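Local coordinates for DNA-(apurinic or apyrimidinic site) endonuclease 2 (Xenopus laevis, PDB 6WCD), which cuts DNA at abasic sites and trims DNA ends 3'-to-5' in repair, this chain being its magnesium-bound catalytic domain without the zinc-finger part, at residues 27-32 and 74-79; 80-85 and 97-102; 123-128 and 133-138. All blocks are in the same frame, centred on the assembly; numbering follows the deposited sequence.

Contact 1. Residues 27-32 and 74-79; sequences ADIICL and SSTTPQ. With BU1 (1,4-butanediol), chain D.
Thr76 faces the start of strand 29-33 with both branches of its side chain. Its hydroxyl OG1 lies 2.9 Å from the backbone oxygen Asp28 O. Lys73 O is a second possible acceptor for the same proton, so the hydroxyl is set between two carbonyls. The methyl CG2 rests 3.8 Å from Asp28 CB. A chi1 of 52° places OG1 between the backbone N and the carbonyl carbon of Thr76, and it brings the hydroxyl and the methyl to the same neighbour together. Ile29 packs beside them. Its CG1 lies 3.8 Å from Thr76 OG1, with Thr76 CB and CG2 close behind, and the two side chains cross at a slant.

The carboxylate of Asp28 lies beside Ser75 and a bound 1,4-butanediol. OD1 accepts a hydrogen bond from the backbone N of Lys2, which fixes the group. OD2 approaches Ser75 OG to 3.5 Å, a distance too long to count as a bond. The diol lies against both residues. Its C2 is 3.3 Å from Asp28 OD2 and 3.5 Å from Ser75 CB, so the carbon chain of the diol is what touches here. The diol is also hydrogen-bonded to Met1 N and Gln310 OE1.

Strand 29-33 runs between strands 2-7 and 68-72 in the six-stranded sheet. Segment 74-79 leaves strand 68-72 and crosses to strand 80-83 of the second sheet. His124 of strand 119-127 donates from ND1 to Thr76 O and also packs on Ile29, so the contact bridges the two sheets of this DNase I-like sandwich.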
ATOM      1  N   ALA A  27       8.179  -7.195  10.891  1.00 13.95           N
ATOM      2  CA  ALA A  27       6.763  -6.904  10.872  1.00 13.25           C
ATOM      3  C   ALA A  27       5.947  -8.112  10.418  1.00 13.56           C
ATOM      4  O   ALA A  27       6.452  -8.999   9.723  1.00 16.90           O
ATOM      5  CB  ALA A  27       6.433  -5.732   9.942  1.00 16.68           C
ATOM      6  N   ASP A  28       4.684  -8.126  10.798  1.00 12.54           N
ATOM      7  CA  ASP A  28       3.822  -9.262  10.506  1.00 14.46           C
ATOM      8  C   ASP A  28       3.184  -9.177   9.135  1.00 12.48           C
ATOM      9  O   ASP A  28       2.824 -10.215   8.540  1.00 13.45           O
ATOM     10  CB  ASP A  28       2.701  -9.321  11.520  1.00 17.05           C
ATOM     11  CG  ASP A  28       3.247  -9.395  12.953  1.00 30.49           C
ATOM     12  OD1 ASP A  28       3.194  -8.398  13.725  1.00 19.08           O
ATOM     13  OD2 ASP A  28       3.816 -10.447  13.269  1.00 34.91           O
ATOM     14  N   ILE A  29       3.003  -7.982   8.627  1.00 10.89           N
ATOM     15  CA  ILE A  29       2.516  -7.697   7.280  1.00 10.28           C
ATOM     16  C   ILE A  29       3.469  -6.670   6.687  1.00 11.30           C
ATOM     17  O   ILE A  29       3.677  -5.602   7.298  1.00 11.30           O
ATOM     18  CB  ILE A  29       1.087  -7.167   7.303  1.00 11.41           C
ATOM     19  CG1 ILE A  29       0.115  -8.170   7.951  1.00 11.91           C
ATOM     20  CG2 ILE A  29       0.609  -6.828   5.865  1.00 15.32           C
ATOM     21  CD1 ILE A  29      -1.299  -7.661   8.152  1.00 15.14           C
ATOM     22  N   ILE A  30       4.032  -6.980   5.528  1.00 10.72           N
ATOM     23  CA  ILE A  30       4.943  -6.065   4.846  1.00  9.97           C
ATOM     24  C   ILE A  30       4.389  -5.813   3.461  1.00  9.59           C
ATOM     25  O   ILE A  30       4.268  -6.748   2.648  1.00 11.25           O
ATOM     26  CB  ILE A  30       6.385  -6.604   4.787  1.00 11.64           C
ATOM     27  CG1 ILE A  30       6.893  -6.789   6.207  1.00 13.06           C
ATOM     28  CG2 ILE A  30       7.274  -5.679   3.932  1.00 11.47           C
ATOM     29  CD1 ILE A  30       8.071  -7.660   6.303  1.00 14.05           C
ATOM     30  N   CYS A  31       4.115  -4.554   3.167  1.00  9.99           N
ATOM     31  CA  CYS A  31       3.518  -4.120   1.926  1.00  9.16           C
ATOM     32  C   CYS A  31       4.566  -3.365   1.117  1.00 10.29           C
ATOM     33  O   CYS A  31       5.066  -2.312   1.556  1.00 11.93           O
ATOM     34  CB  CYS A  31       2.309  -3.250   2.188  1.00  9.80           C
ATOM     35  SG  CYS A  31       0.962  -4.143   3.018  1.00 13.04           S
ATOM     36  N   LEU A  32       4.884  -3.888  -0.032  1.00  9.19           N
ATOM     37  CA  LEU A  32       5.858  -3.296  -0.949  1.00  8.96           C
ATOM     38  C   LEU A  32       5.151  -2.702  -2.139  1.00 10.98           C
ATOM     39  O   LEU A  32       4.217  -3.303  -2.703  1.00 11.27           O
ATOM     40  CB  LEU A  32       6.861  -4.322  -1.440  1.00 10.36           C
ATOM     41  CG  LEU A  32       7.632  -5.056  -0.336  1.00 10.41           C
ATOM     42  CD1 LEU A  32       8.636  -6.032  -0.926  1.00 13.82           C
ATOM     43  CD2 LEU A  32       8.309  -4.129   0.614  1.00 11.17           C
ATOM     44  N   SER A  74       3.114 -16.270   9.003  1.00 18.19           N
ATOM     45  CA  SER A  74       2.107 -17.294   9.312  0.51 20.14           C
ATOM     46  C   SER A  74       1.047 -16.777  10.259  1.00 20.57           C
ATOM     47  O   SER A  74      -0.117 -17.194  10.170  1.00 25.99           O
ATOM     48  CB  SER A  74       2.794 -18.545   9.902  0.51 19.58           C
ATOM     49  OG  SER A  74       3.421 -18.265  11.137  0.51 26.25           O
ATOM     50  N   SER A  75       1.418 -15.852  11.153  1.00 19.52           N
ATOM     51  CA  SER A  75       0.507 -15.250  12.134  1.00 22.95           C
ATOM     52  C   SER A  75      -0.623 -14.457  11.493  1.00 19.64           C
ATOM     53  O   SER A  75      -1.694 -14.290  12.129  1.00 20.88           O
ATOM     54  CB  SER A  75       1.300 -14.275  13.029  1.00 21.31           C
ATOM     55  OG  SER A  75       1.841 -13.198  12.279  1.00 28.66           O
ATOM     56  N   THR A  76      -0.451 -13.984  10.263  1.00 16.50           N
ATOM     57  CA  THR A  76      -1.395 -13.081   9.641  1.00 14.75           C
ATOM     58  C   THR A  76      -1.935 -13.580   8.324  1.00 16.96           C
ATOM     59  O   THR A  76      -2.412 -12.774   7.531  1.00 16.85           O
ATOM     60  CB  THR A  76      -0.780 -11.698   9.408  1.00 18.31           C
ATOM     61  OG1 THR A  76       0.462 -11.861   8.719  1.00 19.43           O
ATOM     62  CG2 THR A  76      -0.556 -11.039  10.683  1.00 22.27           C
ATOM     63  N   THR A  77      -1.834 -14.882   8.057  1.00 15.53           N
ATOM     64  CA  THR A  77      -2.355 -15.413   6.807  1.00 13.32           C
ATOM     65  C   THR A  77      -3.768 -14.889   6.604  1.00 13.46           C
ATOM     66  O   THR A  77      -4.620 -15.096   7.468  1.00 15.16           O
ATOM     67  CB  THR A  77      -2.346 -16.933   6.857  1.00 14.97           C
ATOM     68  OG1 THR A  77      -0.989 -17.398   7.103  1.00 17.17           O
ATOM     69  CG2 THR A  77      -2.812 -17.541   5.557  1.00 18.40           C
ATOM     70  N   PRO A  78      -4.065 -14.256   5.481  1.00 13.48           N
ATOM     71  CA  PRO A  78      -5.360 -13.628   5.279  1.00 13.29           C
ATOM     72  C   PRO A  78      -6.465 -14.610   4.957  1.00 14.56           C
ATOM     73  O   PRO A  78      -6.262 -15.645   4.303  1.00 15.83           O
ATOM     74  CB  PRO A  78      -5.112 -12.659   4.115  1.00 14.60           C
ATOM     75  CG  PRO A  78      -3.994 -13.253   3.367  1.00 14.67           C
ATOM     76  CD  PRO A  78      -3.115 -13.893   4.387  1.00 15.55           C
ATOM     77  N   GLN A  79      -7.673 -14.246   5.386  1.00 16.94           N
ATOM     78  CA  GLN A  79      -8.847 -15.022   5.036  1.00 17.84           C
ATOM     79  C   GLN A  79      -9.266 -14.796   3.600  1.00 18.47           C
ATOM     80  O   GLN A  79      -9.923 -15.667   3.006  1.00 20.87           O
ATOM     81  CB  GLN A  79     -10.003 -14.683   5.995  1.00 21.44           C
ATOM     82  CG  GLN A  79      -9.903 -15.329   7.399  1.00 28.93           C
ATOM     83  CD  GLN A  79      -8.836 -14.763   8.329  1.00 37.57           C
ATOM     84  OE1 GLN A  79      -8.337 -13.658   8.144  1.00 32.56           O
ATOM     85  NE2 GLN A  79      -8.506 -15.529   9.374  1.00 31.00           N
TER
HETATM   86  C1  BU1 D 403       1.879 -13.119  16.525  1.00 64.40           C
HETATM   87  C2  BU1 D 403       1.941 -11.965  15.516  1.00 51.67           C
HETATM   88  C3  BU1 D 403       2.017 -10.602  16.202  1.00 40.99           C
HETATM   89  C4  BU1 D 403       0.608 -10.086  16.451  1.00 50.66           C
HETATM   90  O5  BU1 D 403       0.549 -13.498  16.781  1.00 50.27           O
HETATM   91  O6  BU1 D 403       0.534  -9.039  17.395  1.00 21.86           O

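Contact 2. Residues 80-85 and 97-102; sequences AAEEGL and GCYGNT
The carboxylate of Glu82 takes a hydrogen bond on each oxygen from segment 97-102. Gly97 N donates to OE1 over 3.0 Å, nearly in line with the C-O bond and with an angle of 164° at the hydrogen. Tyr99 OH donates to OE2 over 2.6 Å. It comes from the syn side, somewhat out of the carboxylate plane. That plane and the Tyr99 ring stand 79° apart, and OE2 lies at the ring edge. Gly97 CA sits 3.7 Å above one ring face, offset toward the rim. A second backbone donor, Val96 N, also reaches OE1.

Glu82 reaches the loop because CG is anti to the backbone N (chi1 -171°) and the chain beyond is extended. With an alanine here, the N-H groups of Val96 and Gly97 and the hydroxyl of Tyr99 would probably lose their common acceptor, and the loop would be freer to move.

Further out, one water donates to Leu85 O and Tyr99 O, at 2.8 Å each. Arg167 of helix 152-173 bonds Gly97 O and touches Tyr99. Leu85 packs on Phe160 and Leu163 of the same helix.

A strand glutamate here holds the loop that leads from strand 80-83 toward helix 107-114 in the DNase I-like fold. Residues 82-85 open the inferred Claspin-like CKB motif.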
ATOM      1  N   ALA A  80      -8.899 -13.664   3.014  1.00 15.08           N
ATOM      2  CA  ALA A  80      -9.275 -13.326   1.665  1.00 17.13           C
ATOM      3  C   ALA A  80      -8.214 -12.402   1.091  1.00 14.37           C
ATOM      4  O   ALA A  80      -7.514 -11.700   1.811  1.00 14.26           O
ATOM      5  CB  ALA A  80     -10.642 -12.650   1.607  1.00 17.77           C
ATOM      6  N   ALA A  81      -8.121 -12.379  -0.231  1.00 14.55           N
ATOM      7  CA  ALA A  81      -7.152 -11.523  -0.902  1.00 14.05           C
ATOM      8  C   ALA A  81      -7.596 -11.302  -2.340  1.00 16.08           C
ATOM      9  O   ALA A  81      -8.155 -12.202  -2.970  1.00 19.21           O
ATOM     10  CB  ALA A  81      -5.735 -12.124  -0.896  1.00 17.45           C
ATOM     11  N   GLU A  82      -7.356 -10.110  -2.847  1.00 13.88           N
ATOM     12  CA  GLU A  82      -7.835  -9.728  -4.168  1.00 12.14           C
ATOM     13  C   GLU A  82      -6.939  -8.694  -4.798  1.00 12.63           C
ATOM     14  O   GLU A  82      -6.499  -7.775  -4.107  1.00 14.72           O
ATOM     15  CB  GLU A  82      -9.270  -9.196  -4.030  1.00 18.64           C
ATOM     16  CG  GLU A  82      -9.993  -8.965  -5.323  1.00 19.29           C
ATOM     17  CD  GLU A  82     -11.472  -8.536  -5.141  1.00 23.29           C
ATOM     18  OE1 GLU A  82     -12.019  -8.660  -4.038  1.00 22.73           O
ATOM     19  OE2 GLU A  82     -12.070  -8.091  -6.132  1.00 25.47           O
ATOM     20  N   GLU A  83      -6.716  -8.777  -6.120  1.00 13.88           N
ATOM     21  CA  GLU A  83      -5.967  -7.795  -6.868  1.00 14.17           C
ATOM     22  C   GLU A  83      -6.895  -6.656  -7.300  1.00 14.98           C
ATOM     23  O   GLU A  83      -8.046  -6.892  -7.705  1.00 18.19           O
ATOM     24  CB  GLU A  83      -5.422  -8.437  -8.154  1.00 20.53           C
ATOM     25  CG  GLU A  83      -4.077  -8.947  -8.221  1.00 46.90           C
ATOM     26  CD  GLU A  83      -3.757  -9.200  -9.707  1.00 44.53           C
ATOM     27  OE1 GLU A  83      -3.146  -8.314 -10.344  1.00 28.48           O
ATOM     28  OE2 GLU A  83      -4.200 -10.242 -10.240  1.00 40.38           O
ATOM     29  N   GLY A  84      -6.374  -5.441  -7.311  1.00 14.37           N
ATOM     30  CA  GLY A  84      -7.051  -4.336  -7.926  1.00 14.81           C
ATOM     31  C   GLY A  84      -8.062  -3.721  -6.986  1.00 15.89           C
ATOM     32  O   GLY A  84      -8.330  -4.223  -5.905  1.00 18.32           O
ATOM     33  N   LEU A  85      -8.639  -2.621  -7.435  1.00 14.47           N
ATOM     34  CA  LEU A  85      -9.669  -1.891  -6.691  1.00 14.89           C
ATOM     35  C   LEU A  85     -11.072  -2.070  -7.209  1.00 15.23           C
ATOM     36  O   LEU A  85     -12.024  -1.719  -6.475  1.00 17.46           O
ATOM     37  CB  LEU A  85      -9.363  -0.385  -6.703  1.00 14.41           C
ATOM     38  CG  LEU A  85      -8.061   0.011  -6.036  1.00 14.83           C
ATOM     39  CD1 LEU A  85      -7.736   1.456  -6.314  1.00 17.65           C
ATOM     40  CD2 LEU A  85      -8.079  -0.248  -4.564  1.00 17.02           C
ATOM     41  N   GLY A  97     -14.430  -8.348  -2.264  1.00 21.76           N
ATOM     42  CA  GLY A  97     -15.737  -7.765  -2.539  1.00 21.76           C
ATOM     43  C   GLY A  97     -15.917  -6.353  -1.978  1.00 22.62           C
ATOM     44  O   GLY A  97     -14.971  -5.623  -1.706  1.00 19.80           O
ATOM     45  N   CYS A  98     -17.187  -5.984  -1.795  1.00 22.06           N
ATOM     46  CA  CYS A  98     -17.582  -4.648  -1.326  0.79 21.44           C
ATOM     47  C   CYS A  98     -17.007  -3.558  -2.240  1.00 22.52           C
ATOM     48  O   CYS A  98     -16.154  -2.776  -1.854  1.00 20.72           O
ATOM     49  CB  CYS A  98     -17.096  -4.371   0.105  0.79 20.57           C
ATOM     50  SG  CYS A  98     -17.692  -5.550   1.313  0.79 26.45           S
ATOM     51  N   TYR A  99     -17.517  -3.530  -3.472  1.00 20.19           N
ATOM     52  CA  TYR A  99     -16.923  -2.669  -4.504  1.00 20.80           C
ATOM     53  C   TYR A  99     -17.355  -1.201  -4.446  1.00 21.86           C
ATOM     54  O   TYR A  99     -16.590  -0.323  -4.888  1.00 22.06           O
ATOM     55  CB  TYR A  99     -17.245  -3.279  -5.857  1.00 21.33           C
ATOM     56  CG  TYR A  99     -16.565  -4.616  -6.016  1.00 20.85           C
ATOM     57  CD1 TYR A  99     -15.194  -4.704  -6.074  1.00 20.51           C
ATOM     58  CD2 TYR A  99     -17.282  -5.774  -6.047  1.00 23.11           C
ATOM     59  CE1 TYR A  99     -14.565  -5.938  -6.189  1.00 17.88           C
ATOM     60  CE2 TYR A  99     -16.656  -7.013  -6.166  1.00 23.04           C
ATOM     61  CZ  TYR A  99     -15.303  -7.081  -6.241  1.00 21.06           C
ATOM     62  OH  TYR A  99     -14.683  -8.320  -6.346  1.00 25.68           O
ATOM     63  N   GLY A 100     -18.522  -0.903  -3.932  1.00 19.71           N
ATOM     64  CA  GLY A 100     -19.066   0.433  -3.981  1.00 21.09           C
ATOM     65  C   GLY A 100     -19.645   0.750  -5.362  1.00 22.37           C
ATOM     66  O   GLY A 100     -19.610  -0.047  -6.302  1.00 24.03           O
ATOM     67  N   ASN A 101     -20.196   1.950  -5.457  1.00 22.10           N
ATOM     68  CA  ASN A 101     -20.929   2.378  -6.633  1.00 23.48           C
ATOM     69  C   ASN A 101     -19.938   2.959  -7.632  1.00 22.72           C
ATOM     70  O   ASN A 101     -19.351   4.014  -7.393  1.00 24.17           O
ATOM     71  CB  ASN A 101     -21.997   3.395  -6.240  1.00 26.07           C
ATOM     72  CG  ASN A 101     -22.813   3.856  -7.423  1.00 33.79           C
ATOM     73  OD1 ASN A 101     -22.356   3.796  -8.542  1.00 31.32           O
ATOM     74  ND2 ASN A 101     -24.042   4.291  -7.176  1.00 52.67           N
ATOM     75  N   THR A 102     -19.743   2.272  -8.756  1.00 21.03           N
ATOM     76  CA  THR A 102     -18.807   2.771  -9.765  1.00 21.76           C
ATOM     77  C   THR A 102     -19.537   3.202 -11.030  1.00 24.75           C
ATOM     78  O   THR A 102     -18.974   3.156 -12.123  1.00 22.24           O
ATOM     79  CB  THR A 102     -17.697   1.755 -10.074  1.00 24.48           C
ATOM     80  OG1 THR A 102     -18.283   0.517 -10.489  1.00 28.45           O
ATOM     81  CG2 THR A 102     -16.842   1.508  -8.854  1.00 26.26           C
TER
HETATM   82  O   HOH W   1     -14.617  -0.638  -6.839  1.00 23.39           O

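Contact 3. Residues 123-128 and 133-138; sequences QHRILN and EETLTV
His124 and Leu136 form a hydrogen-bonded antiparallel pair on the closely packed face of this contact. His124 N donates to Leu136 O and Leu136 N to His124 O, both at 2.8 Å. Ile126 and Glu134 repeat the pattern. On this face Ile126 CD1 rests 4.2 Å from Leu136 CB, and Val138 CG2 lies near CD2 of the His124 ring. His124 NE2 is hydrogen-bonded to Thr122 OG1. Leu136 and Val138 also pack on strand 177-181.

Strands 119-127 and 133-142 make a beta hairpin. Their segments run antiparallel at 145°, with axes 4.6 Å apart. At the turn, Asn128 OD1 accepts from the backbone N of Glu130 and Lys132. Its ND2 donates to Glu134 OE1 from above the carboxylate plane, and His177 NE2 shares that oxygen.

The other face is looser and mostly polar: Gln123, Arg125, Glu133 and Thr135 are partly exposed, and Leu127 lies beside Glu133. Arg125 bends at chi2 (-68°) and again at chi3, which brings NE to Glu133 OE2 at 2.7 Å in a salt bridge. The bond is bent, 138° at the hydrogen, and the guanidinium lies over Glu133 CG. NH2 also points to Thr135 OG1, but Thr135 has two conformers, so that bond is less certain. Further along, Gln123 NE2 donates almost straight to Thr137 OG1 over 2.9 Å, in the plane of its amide.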
ATOM      1  N   GLN A 123      -7.343  -9.427   3.583  1.00 12.57           N
ATOM      2  CA  GLN A 123      -8.289  -9.276   4.674  1.00 13.84           C
ATOM      3  C   GLN A 123      -7.923 -10.252   5.772  1.00 14.02           C
ATOM      4  O   GLN A 123      -7.753 -11.440   5.519  1.00 15.37           O
ATOM      5  CB  GLN A 123      -9.705  -9.498   4.150  1.00 17.52           C
ATOM      6  CG  GLN A 123     -10.792  -9.175   5.090  1.00 27.54           C
ATOM      7  CD  GLN A 123     -12.118  -9.159   4.353  1.00 35.69           C
ATOM      8  OE1 GLN A 123     -12.740 -10.208   4.173  1.00 39.01           O
ATOM      9  NE2 GLN A 123     -12.535  -7.986   3.890  1.00 20.72           N
ATOM     10  N   HIS A 124      -7.833  -9.725   7.000  1.00 14.61           N
ATOM     11  CA  HIS A 124      -7.263 -10.401   8.152  1.00 15.84           C
ATOM     12  C   HIS A 124      -8.272 -10.343   9.287  1.00 18.18           C
ATOM     13  O   HIS A 124      -8.790  -9.271   9.607  1.00 22.54           O
ATOM     14  CB  HIS A 124      -5.970  -9.689   8.584  1.00 15.25           C
ATOM     15  CG  HIS A 124      -4.983  -9.501   7.470  1.00 14.61           C
ATOM     16  ND1 HIS A 124      -3.957 -10.379   7.221  1.00 15.57           N
ATOM     17  CD2 HIS A 124      -4.915  -8.558   6.496  1.00 13.80           C
ATOM     18  CE1 HIS A 124      -3.302  -9.983   6.137  1.00 14.16           C
ATOM     19  NE2 HIS A 124      -3.850  -8.883   5.686  1.00 14.89           N
ATOM     20  N   ARG A 125      -8.478 -11.436   9.986  1.00 15.42           N
ATOM     21  CA  ARG A 125      -9.268 -11.330  11.210  1.00 15.84           C
ATOM     22  C   ARG A 125      -8.349 -10.890  12.347  1.00 17.00           C
ATOM     23  O   ARG A 125      -7.184 -11.306  12.424  1.00 16.27           O
ATOM     24  CB  ARG A 125      -9.909 -12.658  11.537  1.00 20.24           C
ATOM     25  CG  ARG A 125     -10.985 -13.067  10.535  1.00 26.55           C
ATOM     26  CD  ARG A 125     -12.249 -12.149  10.596  1.00 34.12           C
ATOM     27  NE  ARG A 125     -13.278 -12.700  11.488  1.00 55.29           N
ATOM     28  CZ  ARG A 125     -14.420 -12.095  11.823  1.00 56.61           C
ATOM     29  NH1 ARG A 125     -15.278 -12.709  12.625  1.00 77.87           N
ATOM     30  NH2 ARG A 125     -14.718 -10.885  11.382  1.00 41.74           N
ATOM     31  N   ILE A 126      -8.879 -10.045  13.225  1.00 15.81           N
ATOM     32  CA  ILE A 126      -8.094  -9.500  14.333  1.00 14.95           C
ATOM     33  C   ILE A 126      -8.985  -9.546  15.568  1.00 16.02           C
ATOM     34  O   ILE A 126     -10.217  -9.555  15.492  1.00 17.61           O
ATOM     35  CB  ILE A 126      -7.575  -8.059  14.100  1.00 15.34           C
ATOM     36  CG1 ILE A 126      -8.742  -7.076  13.856  1.00 21.24           C
ATOM     37  CG2 ILE A 126      -6.522  -8.032  13.008  1.00 16.60           C
ATOM     38  CD1 ILE A 126      -8.350  -5.611  13.965  1.00 25.19           C
ATOM     39  N   LEU A 127      -8.346  -9.585  16.753  1.00 15.13           N
ATOM     40  CA  LEU A 127      -9.034  -9.424  18.020  1.00 15.33           C
ATOM     41  C   LEU A 127      -8.799  -8.008  18.523  1.00 18.23           C
ATOM     42  O   LEU A 127      -7.655  -7.576  18.632  1.00 18.91           O
ATOM     43  CB  LEU A 127      -8.546 -10.452  19.031  1.00 18.29           C
ATOM     44  CG  LEU A 127      -8.834 -11.905  18.633  1.00 16.14           C
ATOM     45  CD1 LEU A 127      -8.056 -12.840  19.557  1.00 20.78           C
ATOM     46  CD2 LEU A 127     -10.312 -12.181  18.719  1.00 23.26           C
ATOM     47  N   ASN A 128      -9.872  -7.282  18.794  1.00 17.31           N
ATOM     48  CA  ASN A 128      -9.761  -5.878  19.151  1.00 19.86           C
ATOM     49  C   ASN A 128      -9.543  -5.709  20.651  1.00 18.59           C
ATOM     50  O   ASN A 128      -9.353  -6.673  21.402  1.00 18.85           O
ATOM     51  CB  ASN A 128     -11.002  -5.118  18.639  1.00 18.87           C
ATOM     52  CG  ASN A 128     -12.245  -5.370  19.460  1.00 19.48           C
ATOM     53  OD1 ASN A 128     -12.271  -6.008  20.523  1.00 19.10           O
ATOM     54  ND2 ASN A 128     -13.340  -4.781  18.982  1.00 26.58           N
ATOM     55  N   GLU A 133     -13.743 -10.365  17.791  1.00 21.55           N
ATOM     56  CA  GLU A 133     -13.176 -10.578  16.469  1.00 21.09           C
ATOM     57  C   GLU A 133     -13.773  -9.615  15.464  1.00 19.81           C
ATOM     58  O   GLU A 133     -15.008  -9.471  15.386  1.00 22.31           O
ATOM     59  CB  GLU A 133     -13.428 -12.016  16.009  1.00 23.97           C
ATOM     60  CG  GLU A 133     -12.536 -12.432  14.844  1.00 36.29           C
ATOM     61  CD  GLU A 133     -12.624 -13.919  14.547  1.00 56.62           C
ATOM     62  OE1 GLU A 133     -12.964 -14.691  15.476  1.00 45.91           O
ATOM     63  OE2 GLU A 133     -12.364 -14.310  13.385  1.00 45.14           O
ATOM     64  N   GLU A 134     -12.904  -8.995  14.685  1.00 17.87           N
ATOM     65  CA  GLU A 134     -13.273  -8.055  13.638  1.00 17.58           C
ATOM     66  C   GLU A 134     -12.433  -8.353  12.418  1.00 16.74           C
ATOM     67  O   GLU A 134     -11.435  -9.061  12.446  1.00 17.05           O
ATOM     68  CB  GLU A 134     -13.023  -6.602  14.068  1.00 19.03           C
ATOM     69  CG  GLU A 134     -13.881  -6.233  15.276  1.00 36.56           C
ATOM     70  CD  GLU A 134     -14.193  -4.760  15.358  1.00 64.69           C
ATOM     71  OE1 GLU A 134     -13.389  -4.022  15.963  1.00 64.51           O
ATOM     72  OE2 GLU A 134     -15.245  -4.346  14.819  1.00 74.73           O
ATOM     73  N   THR A 135     -12.830  -7.778  11.282  1.00 17.42           N
ATOM     74  CA  THR A 135     -12.066  -7.876  10.058  0.58 17.92           C
ATOM     75  C   THR A 135     -11.222  -6.626   9.882  1.00 16.46           C
ATOM     76  O   THR A 135     -11.689  -5.510  10.178  1.00 17.19           O
ATOM     77  CB  THR A 135     -13.025  -8.046   8.874  0.58 19.65           C
ATOM     78  OG1 THR A 135     -13.808  -9.226   9.078  0.58 24.08           O
ATOM     79  CG2 THR A 135     -12.275  -8.132   7.573  0.58 18.29           C
ATOM     80  N   LEU A 136      -9.993  -6.801   9.407  1.00 14.82           N
ATOM     81  CA  LEU A 136      -9.117  -5.703   8.994  1.00 14.25           C
ATOM     82  C   LEU A 136      -8.747  -5.928   7.542  1.00 15.54           C
ATOM     83  O   LEU A 136      -8.151  -6.960   7.195  1.00 14.91           O
ATOM     84  CB  LEU A 136      -7.868  -5.690   9.835  1.00 14.85           C
ATOM     85  CG  LEU A 136      -6.789  -4.746   9.402  1.00 17.48           C
ATOM     86  CD1 LEU A 136      -7.233  -3.303   9.562  1.00 18.54           C
ATOM     87  CD2 LEU A 136      -5.507  -4.952  10.230  1.00 20.95           C
ATOM     88  N   THR A 137      -9.097  -4.971   6.686  1.00 12.26           N
ATOM     89  CA  THR A 137      -8.707  -5.043   5.293  1.00 12.33           C
ATOM     90  C   THR A 137      -7.559  -4.088   5.046  1.00 10.85           C
ATOM     91  O   THR A 137      -7.654  -2.904   5.378  1.00 13.65           O
ATOM     92  CB  THR A 137      -9.886  -4.716   4.383  1.00 13.41           C
ATOM     93  OG1 THR A 137     -10.951  -5.628   4.630  1.00 16.14           O
ATOM     94  CG2 THR A 137      -9.503  -4.908   2.920  1.00 15.16           C
ATOM     95  N   VAL A 138      -6.462  -4.596   4.475  1.00 11.26           N
ATOM     96  CA  VAL A 138      -5.267  -3.852   4.135  1.00 10.80           C
ATOM     97  C   VAL A 138      -5.243  -3.621   2.632  1.00 11.48           C
ATOM     98  O   VAL A 138      -5.253  -4.583   1.842  1.00 12.59           O
ATOM     99  CB  VAL A 138      -4.023  -4.631   4.603  1.00 12.87           C
ATOM    100  CG1 VAL A 138      -2.784  -3.948   4.165  1.00 15.47           C
ATOM    101  CG2 VAL A 138      -4.044  -4.827   6.095  1.00 13.74           C
TER

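Overall arrangement
Contacts 1 and 2 adjoin in sequence but do not otherwise touch; their centres are about 19 Å apart. Contact 3 meets both, with its centre about 12 Å from contact 1 and 16 Å from contact 2. Gln123 joins all three contacts: its O lies 2.8 Å from Gln79 N, and its N lies 2.9 Å from Ala80 O, both probable hydrogen bonds. Thr76 and His124 also link contacts 1 and 3. Strand 29-33 of contact 1 leads to Glu34, which binds the magnesium ion with Asn9. The side chain of Leu85 in contact 2 is about 10 Å from that of Tyr142, a probable active-site residue. That of Ile126 is about 8 Å from the butanediol of contact 1.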